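Carbamate kinase (Aeropyrum pernix, PDB 2E9Y) probably catalyses the reversible transfer of a phosphate group between ATP and carbamate. Local coordinates at residues V110-V119 and A188-V199. Residues are numbered along the deposited sequence; the frame is centred on the assembly and turned at random.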
loop_
_atom_site.group_PDB
_atom_site.type_symbol
_atom_site.label_atom_id
_atom_site.label_comp_id
_atom_site.label_asym_id
_atom_site.label_seq_id
_atom_site.Cartn_x
_atom_site.Cartn_y
_atom_site.Cartn_z
ATOM N N VAL A 110 -14.250 2.164 -1.727
ATOM C CA VAL A 110 -13.632 2.346 -0.422
ATOM C C VAL A 110 -12.143 2.632 -0.575
ATOM O O VAL A 110 -11.376 1.761 -0.982
ATOM C CB VAL A 110 -13.796 1.078 0.439
ATOM C CG1 VAL A 110 -13.033 1.229 1.752
ATOM C CG2 VAL A 110 -15.266 0.822 0.698
ATOM N N PRO A 111 -11.715 3.858 -0.255
ATOM C CA PRO A 111 -10.288 4.168 -0.387
ATOM C C PRO A 111 -9.465 3.608 0.765
ATOM O O PRO A 111 -9.983 3.408 1.866
ATOM C CB PRO A 111 -10.271 5.690 -0.394
ATOM C CG PRO A 111 -11.390 6.017 0.576
ATOM C CD PRO A 111 -12.483 5.056 0.135
ATOM N N VAL A 112 -8.189 3.347 0.493
ATOM C CA VAL A 112 -7.249 2.871 1.504
ATOM C C VAL A 112 -6.196 3.976 1.553
ATOM O O VAL A 112 -5.504 4.232 0.564
ATOM C CB VAL A 112 -6.582 1.531 1.101
ATOM C CG1 VAL A 112 -5.496 1.164 2.101
ATOM C CG2 VAL A 112 -7.624 0.425 1.053
ATOM N N VAL A 113 -6.083 4.651 2.689
ATOM C CA VAL A 113 -5.124 5.743 2.793
ATOM C C VAL A 113 -3.808 5.300 3.418
ATOM O O VAL A 113 -3.784 4.833 4.557
ATOM C CB VAL A 113 -5.693 6.913 3.629
ATOM C CG1 VAL A 113 -4.727 8.098 3.593
ATOM C CG2 VAL A 113 -7.062 7.324 3.095
ATOM N N ILE A 114 -2.717 5.430 2.665
ATOM C CA ILE A 114 -1.427 5.108 3.225
ATOM C C ILE A 114 -1.120 6.183 4.242
ATOM O O ILE A 114 -1.180 7.364 3.947
ATOM C CB ILE A 114 -0.368 5.125 2.111
ATOM C CG1 ILE A 114 -0.639 4.068 1.023
ATOM C CG2 ILE A 114 1.030 4.855 2.687
ATOM C CD1 ILE A 114 -0.853 2.663 1.596
ATOM N N SER A 115 -0.861 5.723 5.474
ATOM C CA SER A 115 -0.908 6.640 6.615
ATOM C C SER A 115 0.399 6.634 7.440
ATOM O O SER A 115 0.906 5.587 7.828
ATOM C CB SER A 115 -2.078 6.221 7.486
ATOM O OG SER A 115 -3.256 6.247 6.687
ATOM N N ARG A 116 0.941 7.851 7.676
ATOM C CA ARG A 116 2.106 7.975 8.558
ATOM C C ARG A 116 1.708 8.616 9.888
ATOM O O ARG A 116 0.782 9.414 9.953
ATOM C CB ARG A 116 3.123 8.894 7.888
ATOM C CG ARG A 116 3.794 8.309 6.635
ATOM C CD ARG A 116 4.435 9.405 5.776
ATOM N NE ARG A 116 3.392 10.350 5.366
ATOM C CZ ARG A 116 3.734 11.476 4.700
ATOM N NH1 ARG A 116 4.995 11.762 4.398
ATOM N NH2 ARG A 116 2.758 12.322 4.328
ATOM N N VAL A 117 2.410 8.260 10.959
ATOM C CA VAL A 117 2.113 8.806 12.276
ATOM C C VAL A 117 3.380 9.427 12.849
ATOM O O VAL A 117 4.441 8.803 12.843
ATOM C CB VAL A 117 1.602 7.707 13.234
ATOM C CG1 VAL A 117 1.391 8.275 14.626
ATOM C CG2 VAL A 117 0.299 7.137 12.712
ATOM N N LEU A 118 3.269 10.663 13.326
ATOM C CA LEU A 118 4.412 11.367 13.909
ATOM C C LEU A 118 4.646 10.904 15.348
ATOM O O LEU A 118 3.711 10.834 16.143
ATOM C CB LEU A 118 4.160 12.884 13.899
ATOM C CG LEU A 118 5.285 13.788 14.422
ATOM C CD1 LEU A 118 6.456 13.740 13.454
ATOM C CD2 LEU A 118 4.791 15.218 14.571
ATOM N N VAL A 119 5.892 10.571 15.675
ATOM C CA VAL A 119 6.239 10.157 17.031
ATOM C C VAL A 119 7.386 11.051 17.498
ATOM O O VAL A 119 8.014 11.730 16.679
ATOM C CB VAL A 119 6.652 8.659 17.096
ATOM C CG1 VAL A 119 5.477 7.789 16.647
ATOM C CG2 VAL A 119 7.875 8.398 16.228
ATOM N N ALA A 188 -17.095 4.986 3.942
ATOM C CA ALA A 188 -16.194 3.968 4.471
ATOM C C ALA A 188 -14.788 4.218 3.936
ATOM O O ALA A 188 -14.550 4.160 2.729
ATOM C CB ALA A 188 -16.667 2.577 4.069
ATOM N N VAL A 189 -13.866 4.501 4.850
ATOM C CA VAL A 189 -12.474 4.778 4.504
ATOM C C VAL A 189 -11.575 3.914 5.381
ATOM O O VAL A 189 -11.780 3.842 6.590
ATOM C CB VAL A 189 -12.118 6.264 4.768
ATOM C CG1 VAL A 189 -10.629 6.502 4.537
ATOM C CG2 VAL A 189 -12.951 7.172 3.867
ATOM N N VAL A 190 -10.591 3.255 4.772
ATOM C CA VAL A 190 -9.658 2.421 5.527
ATOM C C VAL A 190 -8.365 3.218 5.677
ATOM O O VAL A 190 -7.827 3.718 4.692
ATOM C CB VAL A 190 -9.348 1.093 4.792
ATOM C CG1 VAL A 190 -8.293 0.296 5.565
ATOM C CG2 VAL A 190 -10.617 0.274 4.654
ATOM N N ALA A 191 -7.878 3.352 6.905
ATOM C CA ALA A 191 -6.656 4.112 7.122
ATOM C C ALA A 191 -5.926 3.716 8.394
ATOM O O ALA A 191 -6.411 2.907 9.184
ATOM C CB ALA A 191 -6.979 5.614 7.153
ATOM N N LEU A 192 -4.745 4.298 8.568
ATOM C CA LEU A 192 -3.917 4.064 9.738
ATOM C C LEU A 192 -3.695 2.576 10.000
ATOM O O LEU A 192 -3.694 2.132 11.144
ATOM C CB LEU A 192 -4.570 4.738 10.957
ATOM C CG LEU A 192 -3.663 5.335 12.036
ATOM C CD1 LEU A 192 -2.577 6.173 11.388
ATOM C CD2 LEU A 192 -4.493 6.188 12.989
ATOM N N GLY A 193 -3.483 1.810 8.934
ATOM C CA GLY A 193 -3.266 0.387 9.095
ATOM C C GLY A 193 -2.042 0.082 9.941
ATOM O O GLY A 193 -0.981 0.670 9.742
ATOM N N GLY A 194 -2.192 -0.840 10.885
ATOM C CA GLY A 194 -1.077 -1.250 11.736
ATOM C C GLY A 194 -0.654 -0.153 12.723
ATOM O O GLY A 194 0.372 -0.230 13.386
ATOM N N GLY A 195 -1.467 0.917 12.788
ATOM C CA GLY A 195 -1.131 2.011 13.699
ATOM C C GLY A 195 -0.407 3.152 12.974
ATOM O O GLY A 195 -0.101 4.196 13.535
ATOM N N GLY A 196 -0.095 2.900 11.688
ATOM C CA GLY A 196 0.537 3.937 10.880
ATOM C C GLY A 196 2.048 3.717 10.725
ATOM O O GLY A 196 2.686 3.031 11.512
ATOM N N VAL A 197 2.603 4.320 9.654
ATOM C CA VAL A 197 4.056 4.353 9.478
ATOM C C VAL A 197 4.701 5.483 10.302
ATOM O O VAL A 197 4.453 6.667 10.089
ATOM C CB VAL A 197 4.319 4.580 7.987
ATOM C CG1 VAL A 197 5.818 4.691 7.718
ATOM C CG2 VAL A 197 3.746 3.430 7.182
ATOM N N PRO A 198 5.537 5.125 11.304
ATOM C CA PRO A 198 6.174 6.118 12.150
ATOM C C PRO A 198 7.227 6.920 11.435
ATOM O O PRO A 198 8.129 6.407 10.788
ATOM C CB PRO A 198 6.885 5.417 13.294
ATOM C CG PRO A 198 6.502 3.956 13.246
ATOM C CD PRO A 198 5.923 3.795 11.759
ATOM N N VAL A 199 7.087 8.221 11.617
ATOM C CA VAL A 199 8.125 9.114 11.199
ATOM C C VAL A 199 8.434 10.095 12.318
ATOM O O VAL A 199 7.657 10.287 13.251
ATOM C CB VAL A 199 7.593 9.872 9.988
ATOM C CG1 VAL A 199 7.298 8.888 8.858
ATOM C CG2 VAL A 199 6.308 10.591 10.362
HETATM O O HOH W 1 -3.719 2.350 6.083
#
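Ser115 OG accepts from the backbone N of Leu192 at 3.1 Å and gives its own proton to Val113 O at 2.6 Å, reaching that oxygen from well above the carbonyl plane. The hydroxyl thus bridges the two strands where parallel pairing in the central sheet of this amino acid kinase fold is interrupted by the glycine-rich loop 193-196. Its position follows from chi1 of -57°, which turns OG back beside its own backbone N. Val113 O also accepts from a water that receives Gly193 N, so hydroxyl and water together carry the strands across the break. Without this hydroxyl, as with an alanine here, Leu192 N would probably lose its mate and the start of the loop be freer to shift. Before the break, Val190 N donates to Pro111 O and Val190 O accepts from Val113 N, while Pro111 CG lies against Val189 CG2. Pairing resumes at Val197, whose N-H runs almost straight (176°) to Ser115 O, and then follows Val117 and Val199 to Val119 N. On the face that Arg116 shares with Val197 and Val199, the guanidinium leads away to Asp175 and to Glu98 of the second subunit, tying the sheet to the dimer interface. Gly196 is pressed so near Val117 that a CB there would clash with CG2. Val117 CG2 also meets Leu192 CD1 at a tight 3.3 Å and sits 3.1 Å from Gly195 O, a buried carbonyl with no hydrogen-bond partner in the model.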